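Local coordinates for transmembrane oligosaccharyl transferase (Archaeoglobus fulgidus, PDB 3WAJ), which belongs to the STT3 family of membrane-embedded oligosaccharyl transferases and holds a bound zinc ion in this structure, at residues I290-N301 with M316-I327. Sequence-based numbering, arbitrary orientation.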
ATOM      1  N   ILE A 290     -18.041 -25.699 -18.533  1.00 46.88           N
ATOM      2  CA  ILE A 290     -17.459 -26.857 -17.833  1.00 46.64           C
ATOM      3  C   ILE A 290     -18.507 -27.568 -16.967  1.00 44.08           C
ATOM      4  O   ILE A 290     -18.656 -28.795 -17.011  1.00 48.08           O
ATOM      5  CB  ILE A 290     -16.324 -26.456 -16.864  1.00 42.15           C
ATOM      6  CG1 ILE A 290     -15.344 -25.479 -17.504  1.00 51.64           C
ATOM      7  CG2 ILE A 290     -15.632 -27.698 -16.315  1.00 34.94           C
ATOM      8  CD1 ILE A 290     -14.427 -26.093 -18.470  1.00 54.12           C
ATOM      9  N   ALA A 291     -19.209 -26.782 -16.162  1.00 38.21           N
ATOM     10  CA  ALA A 291     -20.265 -27.303 -15.315  1.00 45.10           C
ATOM     11  C   ALA A 291     -21.289 -28.055 -16.157  1.00 49.03           C
ATOM     12  O   ALA A 291     -21.780 -29.104 -15.753  1.00 52.80           O
ATOM     13  CB  ALA A 291     -20.930 -26.183 -14.563  1.00 40.49           C
ATOM     14  N   ALA A 292     -21.608 -27.513 -17.330  1.00 51.90           N
ATOM     15  CA  ALA A 292     -22.576 -28.147 -18.224  1.00 49.73           C
ATOM     16  C   ALA A 292     -22.020 -29.450 -18.777  1.00 51.04           C
ATOM     17  O   ALA A 292     -22.772 -30.398 -19.006  1.00 54.35           O
ATOM     18  CB  ALA A 292     -22.967 -27.211 -19.350  1.00 43.98           C
ATOM     19  N   ALA A 293     -20.708 -29.496 -19.007  1.00 44.01           N
ATOM     20  CA  ALA A 293     -20.082 -30.730 -19.477  1.00 43.08           C
ATOM     21  C   ALA A 293     -20.175 -31.789 -18.386  1.00 51.43           C
ATOM     22  O   ALA A 293     -20.449 -32.963 -18.666  1.00 49.73           O
ATOM     23  CB  ALA A 293     -18.653 -30.493 -19.880  1.00 35.22           C
ATOM     24  N   PHE A 294     -19.947 -31.363 -17.145  1.00 48.17           N
ATOM     25  CA  PHE A 294     -20.092 -32.248 -15.995  1.00 52.98           C
ATOM     26  C   PHE A 294     -21.495 -32.808 -15.892  1.00 56.69           C
ATOM     27  O   PHE A 294     -21.676 -33.986 -15.626  1.00 56.49           O
ATOM     28  CB  PHE A 294     -19.783 -31.493 -14.715  1.00 50.69           C
ATOM     29  CG  PHE A 294     -18.344 -31.541 -14.323  1.00 51.43           C
ATOM     30  CD1 PHE A 294     -17.820 -32.666 -13.700  1.00 48.65           C
ATOM     31  CD2 PHE A 294     -17.511 -30.458 -14.562  1.00 52.91           C
ATOM     32  CE1 PHE A 294     -16.478 -32.707 -13.326  1.00 52.18           C
ATOM     33  CE2 PHE A 294     -16.175 -30.495 -14.188  1.00 52.49           C
ATOM     34  CZ  PHE A 294     -15.657 -31.618 -13.571  1.00 47.75           C
ATOM     35  N   TYR A 295     -22.483 -31.942 -16.071  1.00 63.92           N
ATOM     36  CA  TYR A 295     -23.874 -32.352 -16.050  1.00 49.80           C
ATOM     37  C   TYR A 295     -24.101 -33.473 -17.052  1.00 47.94           C
ATOM     38  O   TYR A 295     -24.649 -34.530 -16.711  1.00 57.74           O
ATOM     39  CB  TYR A 295     -24.776 -31.162 -16.408  1.00 56.48           C
ATOM     40  CG  TYR A 295     -26.252 -31.507 -16.492  1.00 55.49           C
ATOM     41  CD1 TYR A 295     -26.935 -31.999 -15.384  1.00 53.76           C
ATOM     42  CD2 TYR A 295     -26.965 -31.315 -17.668  1.00 54.02           C
ATOM     43  CE1 TYR A 295     -28.282 -32.301 -15.451  1.00 54.90           C
ATOM     44  CE2 TYR A 295     -28.320 -31.611 -17.742  1.00 53.44           C
ATOM     45  CZ  TYR A 295     -28.966 -32.108 -16.631  1.00 58.73           C
ATOM     46  OH  TYR A 295     -30.308 -32.411 -16.704  1.00 69.15           O
ATOM     47  N   GLN A 296     -23.673 -33.221 -18.285  1.00 55.97           N
ATOM     48  CA  GLN A 296     -23.739 -34.203 -19.353  1.00 49.80           C
ATOM     49  C   GLN A 296     -22.967 -35.498 -19.035  1.00 49.34           C
ATOM     50  O   GLN A 296     -23.428 -36.599 -19.348  1.00 51.86           O
ATOM     51  CB  GLN A 296     -23.217 -33.586 -20.651  1.00 50.42           C
ATOM     52  CG  GLN A 296     -23.341 -34.514 -21.833  1.00 57.21           C
ATOM     53  CD  GLN A 296     -24.759 -35.025 -22.029  1.00 57.24           C
ATOM     54  OE1 GLN A 296     -25.704 -34.247 -22.170  1.00 65.36           O
ATOM     55  NE2 GLN A 296     -24.913 -36.339 -22.032  1.00 51.83           N
ATOM     56  N   ILE A 297     -21.799 -35.370 -18.414  1.00 44.90           N
ATOM     57  CA  ILE A 297     -21.037 -36.551 -18.036  1.00 46.79           C
ATOM     58  C   ILE A 297     -21.878 -37.420 -17.096  1.00 48.39           C
ATOM     59  O   ILE A 297     -21.990 -38.650 -17.292  1.00 47.84           O
ATOM     60  CB  ILE A 297     -19.660 -36.189 -17.434  1.00 44.64           C
ATOM     61  CG1 ILE A 297     -18.726 -35.691 -18.540  1.00 45.79           C
ATOM     62  CG2 ILE A 297     -19.041 -37.382 -16.754  1.00 35.38           C
ATOM     63  CD1 ILE A 297     -17.415 -35.115 -18.039  1.00 47.05           C
ATOM     64  N   GLU A 298     -22.508 -36.782 -16.110  1.00 39.16           N
ATOM     65  CA  GLU A 298     -23.387 -37.508 -15.192  1.00 41.57           C
ATOM     66  C   GLU A 298     -24.572 -38.184 -15.928  1.00 44.72           C
ATOM     67  O   GLU A 298     -24.938 -39.331 -15.623  1.00 41.56           O
ATOM     68  CB  GLU A 298     -23.858 -36.607 -14.050  1.00 41.95           C
ATOM     69  CG  GLU A 298     -24.534 -37.359 -12.885  1.00 47.61           C
ATOM     70  CD  GLU A 298     -23.661 -38.448 -12.253  1.00 54.32           C
ATOM     71  OE1 GLU A 298     -22.425 -38.268 -12.194  1.00 48.40           O
ATOM     72  OE2 GLU A 298     -24.220 -39.486 -11.799  1.00 62.49           O
ATOM     73  N   LYS A 299     -25.135 -37.499 -16.924  1.00 42.66           N
ATOM     74  CA  LYS A 299     -26.254 -38.066 -17.681  1.00 39.84           C
ATOM     75  C   LYS A 299     -25.861 -39.357 -18.390  1.00 41.98           C
ATOM     76  O   LYS A 299     -26.617 -40.327 -18.363  1.00 43.67           O
ATOM     77  CB  LYS A 299     -26.844 -37.045 -18.663  1.00 38.02           C
ATOM     78  CG  LYS A 299     -27.690 -35.945 -17.985  1.00 46.15           C
ATOM     79  CD  LYS A 299     -28.109 -34.834 -18.963  1.00 49.52           C
ATOM     80  CE  LYS A 299     -28.987 -35.380 -20.086  1.00 54.08           C
ATOM     81  NZ  LYS A 299     -29.321 -34.343 -21.110  1.00 52.44           N
ATOM     82  N   TRP A 300     -24.674 -39.366 -19.000  1.00 42.93           N
ATOM     83  CA  TRP A 300     -24.137 -40.555 -19.668  1.00 41.27           C
ATOM     84  C   TRP A 300     -23.908 -41.682 -18.680  1.00 44.17           C
ATOM     85  O   TRP A 300     -24.137 -42.858 -18.981  1.00 47.68           O
ATOM     86  CB  TRP A 300     -22.817 -40.226 -20.372  1.00 47.73           C
ATOM     87  CG  TRP A 300     -23.039 -39.477 -21.640  1.00 49.38           C
ATOM     88  CD1 TRP A 300     -24.150 -39.533 -22.440  1.00 47.80           C
ATOM     89  CD2 TRP A 300     -22.144 -38.543 -22.254  1.00 46.30           C
ATOM     90  NE1 TRP A 300     -23.992 -38.697 -23.518  1.00 48.56           N
ATOM     91  CE2 TRP A 300     -22.772 -38.076 -23.429  1.00 47.72           C
ATOM     92  CE3 TRP A 300     -20.879 -38.049 -21.920  1.00 46.55           C
ATOM     93  CZ2 TRP A 300     -22.174 -37.139 -24.275  1.00 48.64           C
ATOM     94  CZ3 TRP A 300     -20.283 -37.121 -22.762  1.00 47.14           C
ATOM     95  CH2 TRP A 300     -20.932 -36.672 -23.922  1.00 50.32           C
ATOM     96  N   ASN A 301     -23.443 -41.308 -17.498  1.00 43.25           N
ATOM     97  CA  ASN A 301     -23.242 -42.256 -16.420  1.00 41.95           C
ATOM     98  C   ASN A 301     -24.573 -42.891 -16.015  1.00 41.55           C
ATOM     99  O   ASN A 301     -24.714 -44.120 -16.006  1.00 37.64           O
ATOM    100  CB  ASN A 301     -22.621 -41.529 -15.228  1.00 39.18           C
ATOM    101  CG  ASN A 301     -22.201 -42.467 -14.140  1.00 42.76           C
ATOM    102  OD1 ASN A 301     -22.457 -42.223 -12.962  1.00 51.27           O
ATOM    103  ND2 ASN A 301     -21.553 -43.560 -14.525  1.00 39.22           N
ATOM    104  N   MET A 316     -16.948 -42.705 -15.885  1.00 66.42           N
ATOM    105  CA  MET A 316     -17.179 -41.303 -15.588  1.00 62.06           C
ATOM    106  C   MET A 316     -15.919 -40.571 -15.101  1.00 59.61           C
ATOM    107  O   MET A 316     -15.563 -39.527 -15.666  1.00 56.92           O
ATOM    108  CB  MET A 316     -18.361 -41.110 -14.634  1.00 59.02           C
ATOM    109  CG  MET A 316     -18.600 -39.659 -14.290  1.00 59.32           C
ATOM    110  SD  MET A 316     -19.450 -39.488 -12.734  1.00101.20           S
ATOM    111  CE  MET A 316     -18.205 -40.198 -11.674  1.00 47.27           C
ATOM    112  N   PRO A 317     -15.234 -41.107 -14.069  1.00 58.22           N
ATOM    113  CA  PRO A 317     -14.019 -40.407 -13.628  1.00 62.06           C
ATOM    114  C   PRO A 317     -12.984 -40.242 -14.742  1.00 60.29           C
ATOM    115  O   PRO A 317     -12.382 -39.171 -14.847  1.00 55.85           O
ATOM    116  CB  PRO A 317     -13.485 -41.312 -12.518  1.00 58.32           C
ATOM    117  CG  PRO A 317     -14.706 -41.954 -11.962  1.00 53.25           C
ATOM    118  CD  PRO A 317     -15.555 -42.237 -13.175  1.00 54.58           C
ATOM    119  N   LEU A 318     -12.795 -41.267 -15.569  1.00 61.97           N
ATOM    120  CA  LEU A 318     -11.910 -41.130 -16.727  1.00 62.27           C
ATOM    121  C   LEU A 318     -12.334 -39.988 -17.668  1.00 55.84           C
ATOM    122  O   LEU A 318     -11.502 -39.184 -18.095  1.00 53.55           O
ATOM    123  CB  LEU A 318     -11.820 -42.438 -17.508  1.00 61.62           C
ATOM    124  CG  LEU A 318     -10.741 -42.413 -18.592  1.00 67.46           C
ATOM    125  CD1 LEU A 318      -9.418 -42.947 -18.049  1.00 69.38           C
ATOM    126  CD2 LEU A 318     -11.181 -43.178 -19.836  1.00 69.02           C
ATOM    127  N   ALA A 319     -13.623 -39.915 -17.989  1.00 49.55           N
ATOM    128  CA  ALA A 319     -14.136 -38.830 -18.833  1.00 47.26           C
ATOM    129  C   ALA A 319     -13.828 -37.480 -18.202  1.00 54.48           C
ATOM    130  O   ALA A 319     -13.588 -36.492 -18.901  1.00 56.90           O
ATOM    131  CB  ALA A 319     -15.628 -38.973 -19.039  1.00 44.27           C
ATOM    132  N   VAL A 320     -13.848 -37.446 -16.874  1.00 50.73           N
ATOM    133  CA  VAL A 320     -13.569 -36.218 -16.150  1.00 53.20           C
ATOM    134  C   VAL A 320     -12.074 -35.897 -16.210  1.00 56.42           C
ATOM    135  O   VAL A 320     -11.697 -34.758 -16.481  1.00 56.27           O
ATOM    136  CB  VAL A 320     -14.092 -36.274 -14.690  1.00 49.63           C
ATOM    137  CG1 VAL A 320     -13.619 -35.062 -13.893  1.00 45.73           C
ATOM    138  CG2 VAL A 320     -15.610 -36.332 -14.689  1.00 49.88           C
ATOM    139  N   ILE A 321     -11.238 -36.905 -15.961  1.00 60.63           N
ATOM    140  CA  ILE A 321      -9.786 -36.765 -16.083  1.00 64.35           C
ATOM    141  C   ILE A 321      -9.399 -36.242 -17.468  1.00 69.15           C
ATOM    142  O   ILE A 321      -8.570 -35.331 -17.607  1.00 70.15           O
ATOM    143  CB  ILE A 321      -9.080 -38.103 -15.864  1.00 63.72           C
ATOM    144  CG1 ILE A 321      -9.328 -38.618 -14.443  1.00 60.53           C
ATOM    145  CG2 ILE A 321      -7.597 -37.960 -16.141  1.00 65.10           C
ATOM    146  CD1 ILE A 321      -8.841 -37.688 -13.379  1.00 63.05           C
ATOM    147  N   VAL A 322     -10.023 -36.823 -18.488  1.00 63.80           N
ATOM    148  CA  VAL A 322      -9.754 -36.459 -19.869  1.00 62.32           C
ATOM    149  C   VAL A 322     -10.245 -35.053 -20.160  1.00 67.13           C
ATOM    150  O   VAL A 322      -9.524 -34.252 -20.755  1.00 70.76           O
ATOM    151  CB  VAL A 322     -10.410 -37.455 -20.833  1.00 62.09           C
ATOM    152  CG1 VAL A 322     -10.626 -36.826 -22.202  1.00 58.18           C
ATOM    153  CG2 VAL A 322      -9.573 -38.732 -20.920  1.00 60.45           C
ATOM    154  N   LEU A 323     -11.471 -34.764 -19.732  1.00 68.85           N
ATOM    155  CA  LEU A 323     -12.068 -33.440 -19.903  1.00 70.65           C
ATOM    156  C   LEU A 323     -11.165 -32.328 -19.366  1.00 75.82           C
ATOM    157  O   LEU A 323     -10.932 -31.335 -20.052  1.00 75.31           O
ATOM    158  CB  LEU A 323     -13.435 -33.375 -19.215  1.00 71.00           C
ATOM    159  CG  LEU A 323     -14.482 -32.356 -19.689  1.00 72.32           C
ATOM    160  CD1 LEU A 323     -14.772 -31.322 -18.611  1.00 74.12           C
ATOM    161  CD2 LEU A 323     -14.073 -31.675 -20.989  1.00 70.90           C
ATOM    162  N   THR A 324     -10.657 -32.499 -18.149  1.00 79.92           N
ATOM    163  CA  THR A 324      -9.774 -31.499 -17.552  1.00 87.07           C
ATOM    164  C   THR A 324      -8.447 -31.396 -18.302  1.00 90.18           C
ATOM    165  O   THR A 324      -7.919 -30.297 -18.477  1.00 92.02           O
ATOM    166  CB  THR A 324      -9.494 -31.771 -16.057  1.00 90.05           C
ATOM    167  OG1 THR A 324      -8.576 -32.863 -15.928  1.00 98.25           O
ATOM    168  CG2 THR A 324     -10.782 -32.087 -15.318  1.00 83.49           C
ATOM    169  N   ALA A 325      -7.911 -32.540 -18.731  1.00 89.37           N
ATOM    170  CA  ALA A 325      -6.665 -32.581 -19.501  1.00 85.12           C
ATOM    171  C   ALA A 325      -6.745 -31.663 -20.717  1.00 85.20           C
ATOM    172  O   ALA A 325      -5.854 -30.840 -20.946  1.00 84.85           O
ATOM    173  CB  ALA A 325      -6.357 -33.997 -19.933  1.00 81.95           C
ATOM    174  N   LEU A 326      -7.821 -31.811 -21.485  1.00 84.34           N
ATOM    175  CA  LEU A 326      -8.081 -30.959 -22.642  1.00 87.12           C
ATOM    176  C   LEU A 326      -8.181 -29.479 -22.276  1.00 91.63           C
ATOM    177  O   LEU A 326      -7.547 -28.635 -22.914  1.00 96.09           O
ATOM    178  CB  LEU A 326      -9.353 -31.406 -23.367  1.00 84.44           C
ATOM    179  CG  LEU A 326      -9.305 -32.835 -23.906  1.00 85.74           C
ATOM    180  CD1 LEU A 326     -10.503 -33.124 -24.796  1.00 82.60           C
ATOM    181  CD2 LEU A 326      -8.000 -33.080 -24.651  1.00 86.45           C
ATOM    182  N   ILE A 327      -8.983 -29.168 -21.260  1.00 88.65           N
ATOM    183  CA  ILE A 327      -9.087 -27.798 -20.758  1.00 88.12           C
ATOM    184  C   ILE A 327      -7.699 -27.271 -20.367  1.00 96.39           C
ATOM    185  O   ILE A 327      -7.320 -26.157 -20.744  1.00 98.11           O
ATOM    186  CB  ILE A 327     -10.052 -27.704 -19.558  1.00 77.97           C
ATOM    187  CG1 ILE A 327     -11.454 -28.154 -19.962  1.00 76.60           C
ATOM    188  CG2 ILE A 327     -10.103 -26.284 -19.009  1.00 72.63           C
ATOM    189  CD1 ILE A 327     -12.255 -28.713 -18.801  1.00 79.51           C
TER
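Ile297 is the knob of this helix pair, seated in a hole formed by Met316, Ala319, Val320 and Leu323. Its two branches divide the work. CG2 lies 3.4 Å from Met316 CG, the two side chains crossing at about a right angle, while CG1 lies anti to the carbonyl carbon and the chain runs on extended (chi2 171°), carrying CD1 into the hole, 4.0 Å from Val320 CG2. A branched isoleucine fills such a hole on two sides, and Ala319, with nothing beyond CB, leaves room for it. One turn earlier, the small Ala293 lets Leu323 come in, its CD1 4.2 Å from Ala293 CB. Phe294 extends its ring so that CE1 lies 3.7 Å from Val320 CG1, and Ile290 and Ile327 reach tip to tip, CD1 to CD1. At the other end, unbranched Met316 runs out extended, CG anti to the backbone N (chi1 179°), which brings SD to 3.3 Å from Glu298 OE1, beside a carboxylate whose OE2 forms a salt bridge with Arg243; only then does the chain bend, turning CE aside. No hydrogen bond joins the two segments, so side-chain packing carries the contact.

Segments 290-301 and 316-327 run nearly antiparallel (156°), their axes 10.1 Å apart, on helices 278-303 and 315-332, a helical hairpin. Phe233 of helix 221-234 meets Phe294 edge-to-face and touches Met316, helix 243-261 packs on Ala291 and Tyr295, and Phe306 of the intervening helix 305-308 touches Asn301, Met316 and Ala319.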